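Local coordinates for protein cytidine deaminase (Mycobacterium leprae, PDB 3R2N) that probably catalyses the zinc-dependent hydrolytic deamination of cytidine to uridine in pyrimidine salvage, working as a homotetramer, at residues Arg43-Val48 with Tyr70-Gly75; Ala61-Ile66 with Gly94-Leu99. All blocks are in the same frame, centred on the assembly; numbering follows the deposited sequence.

Overall arrangement
Helix 61-71 takes part in both contacts: interaction 1 holds its C-terminal end and the turn beyond it, interaction 2 its N-terminal half. Their centres lie 12 Å apart. Interaction 1 is partly buried, at the margin of the fold, where an arginine beside strand 44-48 reaches backbone and hydroxyl oxygens through directional hydrogen bonds. Interaction 2 is wholly buried and sets the helix beside helix 94-104 through sulfur and aliphatic carbon, next to a zinc ion bound by Cys96 and, just outside the segments, by Cys60 and Cys93. The two meet directly as strand 44-48 lies along the helix: Val48 O and Ser64 OG are 2.7 Å apart, probably hydrogen-bonded, while Ser64 CB packs on Gly47 CA and Ala61 CB on Gly47 O.

Interaction 1: Arg43-Val48 with Tyr70-Gly75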
loop_
_atom_site.group_PDB
_atom_site.type_symbol
_atom_site.label_atom_id
_atom_site.label_comp_id
_atom_site.label_asym_id
_atom_site.label_seq_id
_atom_site.Cartn_x
_atom_site.Cartn_y
_atom_site.Cartn_z
ATOM N N ARG D 43 -18.595 -9.746 -19.203
ATOM C CA ARG D 43 -17.396 -10.589 -19.106
ATOM C C ARG D 43 -16.950 -10.877 -17.673
ATOM O O ARG D 43 -17.126 -10.057 -16.746
ATOM C CB ARG D 43 -16.213 -10.068 -19.944
ATOM C CG ARG D 43 -15.373 -9.006 -19.288
ATOM C CD ARG D 43 -14.403 -8.410 -20.302
ATOM N NE ARG D 43 -13.615 -7.332 -19.714
ATOM C CZ ARG D 43 -13.999 -6.052 -19.638
ATOM N NH1 ARG D 43 -13.180 -5.157 -19.077
ATOM N NH2 ARG D 43 -15.176 -5.645 -20.133
ATOM N N LEU D 44 -16.387 -12.069 -17.522
ATOM C CA LEU D 44 -15.897 -12.562 -16.249
ATOM C C LEU D 44 -14.423 -12.224 -16.114
ATOM O O LEU D 44 -13.630 -12.575 -16.979
ATOM C CB LEU D 44 -16.074 -14.076 -16.176
ATOM C CG LEU D 44 -16.320 -14.646 -14.775
ATOM C CD1 LEU D 44 -16.994 -16.013 -14.890
ATOM C CD2 LEU D 44 -15.073 -14.743 -13.915
ATOM N N ILE D 45 -14.063 -11.540 -15.035
ATOM C CA ILE D 45 -12.669 -11.362 -14.694
ATOM C C ILE D 45 -12.330 -11.989 -13.345
ATOM O O ILE D 45 -13.226 -12.326 -12.585
ATOM C CB ILE D 45 -12.194 -9.893 -14.829
ATOM C CG1 ILE D 45 -12.984 -8.943 -13.914
ATOM C CG2 ILE D 45 -12.254 -9.492 -16.313
ATOM C CD1 ILE D 45 -12.545 -7.468 -14.034
ATOM N N THR D 46 -11.038 -12.200 -13.084
ATOM C CA THR D 46 -10.577 -12.869 -11.859
ATOM C C THR D 46 -9.299 -12.206 -11.365
ATOM O O THR D 46 -8.732 -11.359 -12.052
ATOM C CB THR D 46 -10.215 -14.320 -12.108
ATOM O OG1 THR D 46 -9.035 -14.361 -12.936
ATOM C CG2 THR D 46 -11.359 -15.085 -12.772
ATOM N N GLY D 47 -8.855 -12.617 -10.174
ATOM C CA GLY D 47 -7.653 -12.087 -9.532
ATOM C C GLY D 47 -7.276 -13.029 -8.401
ATOM O O GLY D 47 -8.154 -13.698 -7.831
ATOM N N VAL D 48 -5.979 -13.108 -8.115
ATOM C CA VAL D 48 -5.451 -13.898 -7.007
ATOM C C VAL D 48 -4.567 -13.006 -6.161
ATOM O O VAL D 48 -4.000 -12.004 -6.668
ATOM C CB VAL D 48 -4.581 -15.085 -7.492
ATOM C CG1 VAL D 48 -5.426 -16.060 -8.303
ATOM C CG2 VAL D 48 -3.374 -14.584 -8.310
ATOM N N TYR D 70 -8.910 -3.259 -16.173
ATOM C CA TYR D 70 -8.270 -2.313 -17.081
ATOM C C TYR D 70 -7.486 -3.000 -18.197
ATOM O O TYR D 70 -7.570 -2.567 -19.342
ATOM C CB TYR D 70 -7.488 -1.219 -16.313
ATOM C CG TYR D 70 -8.518 -0.340 -15.648
ATOM C CD1 TYR D 70 -9.180 0.675 -16.386
ATOM C CD2 TYR D 70 -8.946 -0.587 -14.323
ATOM C CE1 TYR D 70 -10.190 1.445 -15.812
ATOM C CE2 TYR D 70 -9.951 0.189 -13.746
ATOM C CZ TYR D 70 -10.577 1.186 -14.493
ATOM O OH TYR D 70 -11.586 1.948 -13.937
ATOM N N ALA D 71 -6.816 -4.116 -17.885
ATOM C CA ALA D 71 -6.037 -4.841 -18.891
ATOM C C ALA D 71 -6.940 -5.272 -20.063
ATOM O O ALA D 71 -6.522 -5.186 -21.196
ATOM C CB ALA D 71 -5.307 -6.040 -18.282
ATOM N N THR D 72 -8.191 -5.644 -19.765
ATOM C CA THR D 72 -9.151 -6.045 -20.773
ATOM C C THR D 72 -10.083 -4.921 -21.276
ATOM O O THR D 72 -11.093 -5.208 -21.915
ATOM C CB THR D 72 -10.005 -7.273 -20.289
ATOM O OG1 THR D 72 -10.689 -6.935 -19.087
ATOM C CG2 THR D 72 -9.128 -8.537 -20.044
ATOM N N GLY D 73 -9.773 -3.652 -21.002
ATOM C CA GLY D 73 -10.499 -2.515 -21.632
ATOM C C GLY D 73 -11.372 -1.636 -20.743
ATOM O O GLY D 73 -12.109 -0.794 -21.225
ATOM N N GLY D 74 -11.303 -1.816 -19.438
ATOM C CA GLY D 74 -12.093 -1.001 -18.532
ATOM C C GLY D 74 -13.544 -1.422 -18.461
ATOM O O GLY D 74 -13.913 -2.541 -18.835
ATOM N N GLY D 75 -14.383 -0.502 -18.020
ATOM C CA GLY D 75 -15.754 -0.860 -17.716
ATOM C C GLY D 75 -15.993 -0.702 -16.225
ATOM O O GLY D 75 -15.192 -0.100 -15.518
#
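Ile45 on strand 44-48, outermost of the chain's own sheet, and Thr72, where helix 61-71 gives up its helical backbone angles, have CA atoms 8.8 Å apart, a gap that is closed mainly by one long side chain. Arg43, just ahead of the strand, starts with CG between its backbone N and carbonyl carbon (chi1 84°) and then runs extended to NE, which carries the guanidinium out to the end of the helix. There it grips Thr72 side-on: NE lies 3.0 Å and NH1 3.1 Å from the same atom, Thr72 OG1, which sits close to the guanidinium plane. Since one oxygen is shared by two nitrogens, both bonds are bent, that from NE to 145°. Thr72 OG1 is also hydrogen-bonded to Ala68 O; a carbonyl can only accept, so the hydroxyl gives its proton back to the helix while receiving from the arginine.

The turn that presents these oxygens is a Schellman motif. Gly73, with its positive phi, is the C' residue, and Gly73 N bonds to Tyr70 O at 3.0 Å while Gly74 N reaches back to Leu69 O. At Gly73 a side chain would jam against the preceding carbonyl, and Gly74 too has a positive phi, which suits glycine. Reversing the chain in this way brings Gly74 O to the guanidinium edge, where Arg43 NH1 meets it at 2.7 Å with an almost straight bond of 178°. Thr72 O lies over one face of the same group. Asp41, two residues earlier, forms a salt bridge with Arg43 NH2. On the strand itself, Ile45 CG2 comes within 4.1 Å of Thr72 OG1, and this buried side chain also packs on Met65 and Leu69 of the helix.

Interaction 2: Ala61-Ile66 with Gly94-Leu99; sequences AECSMI and GRCRQL. With ZN (zinc ion), chain K; EDO (1,2-ethanediol), chain L.
With SG turned beside its backbone N (chi1 -75°), Cys96 points at the zinc, while the Glu62 chain, bent at chi2 (92°), brings OE2 to 3.5 Å from Cys96 CB. This is the zinc centre of the cytidine deaminase fold: two helices bring their N-terminal ends together at the metal, and the segments 61-66 and 94-99 run nearly parallel, at 22°, with axes 9.6 Å apart. Cys96 SG binds the zinc at 2.4 Å, and Cys60 and Cys93, each next to the start of a helix, supply the other two thiolates. Those helix ends would be expected to ease the negative charge gathered there. Glu62 follows Cys60 and Ala61 as in the family's zinc-binding motif, and is probably the counterpart of the glutamate that shuttles protons in relatives.

Beside the metal, Cys63 SG, small and polarisable, lies over the centre of one face of the Arg95 guanidinium, 3.5 Å from both NE and CZ, a stacking made possible by the double bend of the arginine chain. Leu57 of the second and of the fourth subunit also packs on Arg95, tying the site to the tetramer. The apolar part begins where the same sulfur touches Leu99 CD1 at 3.6 Å; Ile66 CG1 meets Leu99 CB further along, branched side chains well suited to filling the space between two helices. A molecule of 1,2-ethanediol, probably from the crystallisation liquor, completes the metal's ligands: its O2 lies 2.2 Å from the zinc and its O1 donates to Glu62 OE1 at 2.9 Å.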
loop_
_atom_site.group_PDB
_atom_site.type_symbol
_atom_site.label_atom_id
_atom_site.label_comp_id
_atom_site.label_asym_id
_atom_site.label_seq_id
_atom_site.Cartn_x
_atom_site.Cartn_y
_atom_site.Cartn_z
ATOM N N ALA D 61 -6.422 -10.215 -3.796
ATOM C CA ALA D 61 -7.082 -10.784 -4.959
ATOM C C ALA D 61 -7.864 -9.708 -5.726
ATOM O O ALA D 61 -7.789 -9.661 -6.966
ATOM C CB ALA D 61 -8.020 -11.978 -4.537
ATOM N N GLU D 62 -8.575 -8.842 -4.995
ATOM C CA GLU D 62 -9.409 -7.778 -5.582
ATOM C C GLU D 62 -8.571 -6.759 -6.371
ATOM O O GLU D 62 -9.011 -6.313 -7.431
ATOM C CB GLU D 62 -10.269 -7.066 -4.515
ATOM C CG GLU D 62 -11.197 -7.995 -3.713
ATOM C CD GLU D 62 -10.542 -8.495 -2.444
ATOM O OE1 GLU D 62 -9.437 -9.089 -2.528
ATOM O OE2 GLU D 62 -11.104 -8.275 -1.351
ATOM N N CYS D 63 -7.393 -6.399 -5.840
ATOM C CA CYS D 63 -6.356 -5.614 -6.587
ATOM C C CYS D 63 -6.034 -6.268 -7.950
ATOM O O CYS D 63 -6.003 -5.579 -8.986
ATOM C CB CYS D 63 -5.050 -5.504 -5.798
ATOM S SG CYS D 63 -5.148 -4.613 -4.209
ATOM N N SER D 64 -5.811 -7.599 -7.943
ATOM C CA SER D 64 -5.366 -8.247 -9.152
ATOM C C SER D 64 -6.465 -8.148 -10.179
ATOM O O SER D 64 -6.204 -7.838 -11.345
ATOM C CB SER D 64 -4.940 -9.689 -8.928
ATOM O OG SER D 64 -3.744 -9.740 -8.197
ATOM N N MET D 65 -7.688 -8.313 -9.699
ATOM C CA MET D 65 -8.879 -8.271 -10.532
ATOM C C MET D 65 -9.123 -6.904 -11.128
ATOM O O MET D 65 -9.461 -6.790 -12.300
ATOM C CB MET D 65 -10.112 -8.730 -9.736
ATOM C CG MET D 65 -11.384 -8.613 -10.551
ATOM S SD MET D 65 -12.855 -9.019 -9.601
ATOM C CE MET D 65 -12.842 -7.697 -8.390
ATOM N N ILE D 66 -8.951 -5.873 -10.312
ATOM C CA ILE D 66 -8.967 -4.493 -10.796
ATOM C C ILE D 66 -7.971 -4.286 -11.948
ATOM O O ILE D 66 -8.342 -3.776 -13.000
ATOM C CB ILE D 66 -8.848 -3.466 -9.632
ATOM C CG1 ILE D 66 -10.137 -3.476 -8.772
ATOM C CG2 ILE D 66 -8.562 -2.057 -10.137
ATOM C CD1 ILE D 66 -11.434 -3.209 -9.552
ATOM N N GLY D 94 -10.714 -3.390 4.013
ATOM C CA GLY D 94 -11.017 -1.985 3.796
ATOM C C GLY D 94 -10.454 -1.397 2.509
ATOM O O GLY D 94 -11.159 -0.686 1.806
ATOM N N ARG D 95 -9.201 -1.684 2.188
ATOM C CA ARG D 95 -8.540 -1.029 1.037
ATOM C C ARG D 95 -9.250 -1.488 -0.224
ATOM O O ARG D 95 -9.498 -0.703 -1.168
ATOM C CB ARG D 95 -7.053 -1.412 1.016
ATOM C CG ARG D 95 -6.213 -1.027 -0.212
ATOM C CD ARG D 95 -6.228 -2.113 -1.324
ATOM N NE ARG D 95 -5.685 -3.433 -0.933
ATOM C CZ ARG D 95 -4.375 -3.721 -0.875
ATOM N NH1 ARG D 95 -3.981 -4.953 -0.529
ATOM N NH2 ARG D 95 -3.447 -2.791 -1.179
ATOM N N CYS D 96 -9.610 -2.764 -0.215
ATOM C CA CYS D 96 -10.243 -3.379 -1.363
ATOM C C CYS D 96 -11.656 -2.902 -1.558
ATOM O O CYS D 96 -12.074 -2.766 -2.708
ATOM C CB CYS D 96 -10.149 -4.903 -1.292
ATOM S SG CYS D 96 -8.441 -5.375 -1.711
ATOM N N ARG D 97 -12.367 -2.596 -0.459
ATOM C CA ARG D 97 -13.700 -1.991 -0.570
ATOM C C ARG D 97 -13.556 -0.617 -1.236
ATOM O O ARG D 97 -14.380 -0.235 -2.076
ATOM C CB ARG D 97 -14.434 -1.887 0.771
ATOM C CG ARG D 97 -14.589 -3.191 1.523
ATOM C CD ARG D 97 -15.422 -3.005 2.793
ATOM N NE ARG D 97 -15.274 -4.133 3.708
ATOM C CZ ARG D 97 -16.067 -4.409 4.745
ATOM N NH1 ARG D 97 -17.117 -3.652 5.024
ATOM N NH2 ARG D 97 -15.789 -5.458 5.526
ATOM N N GLN D 98 -12.486 0.102 -0.909
ATOM C CA GLN D 98 -12.236 1.365 -1.593
ATOM C C GLN D 98 -11.954 1.160 -3.114
ATOM O O GLN D 98 -12.495 1.907 -3.920
ATOM C CB GLN D 98 -11.174 2.206 -0.855
ATOM C CG GLN D 98 -11.089 3.711 -1.267
ATOM C CD GLN D 98 -12.241 4.530 -0.719
ATOM O OE1 GLN D 98 -12.479 4.543 0.488
ATOM N NE2 GLN D 98 -12.980 5.194 -1.593
ATOM N N LEU D 99 -11.161 0.155 -3.511
ATOM C CA LEU D 99 -10.942 -0.097 -4.961
ATOM C C LEU D 99 -12.268 -0.420 -5.647
ATOM O O LEU D 99 -12.626 0.229 -6.635
ATOM C CB LEU D 99 -9.906 -1.200 -5.242
ATOM C CG LEU D 99 -8.482 -1.102 -4.679
ATOM C CD1 LEU D 99 -7.628 -2.200 -5.225
ATOM C CD2 LEU D 99 -7.780 0.252 -4.893
HETATM ZN ZN ZN K . -8.017 -6.488 0.371
HETATM C C1 EDO L . -9.752 -10.415 1.186
HETATM O O1 EDO L . -9.476 -10.753 -0.189
HETATM C C2 EDO L . -9.061 -9.094 1.503
HETATM O O2 EDO L . -9.480 -8.084 0.557
#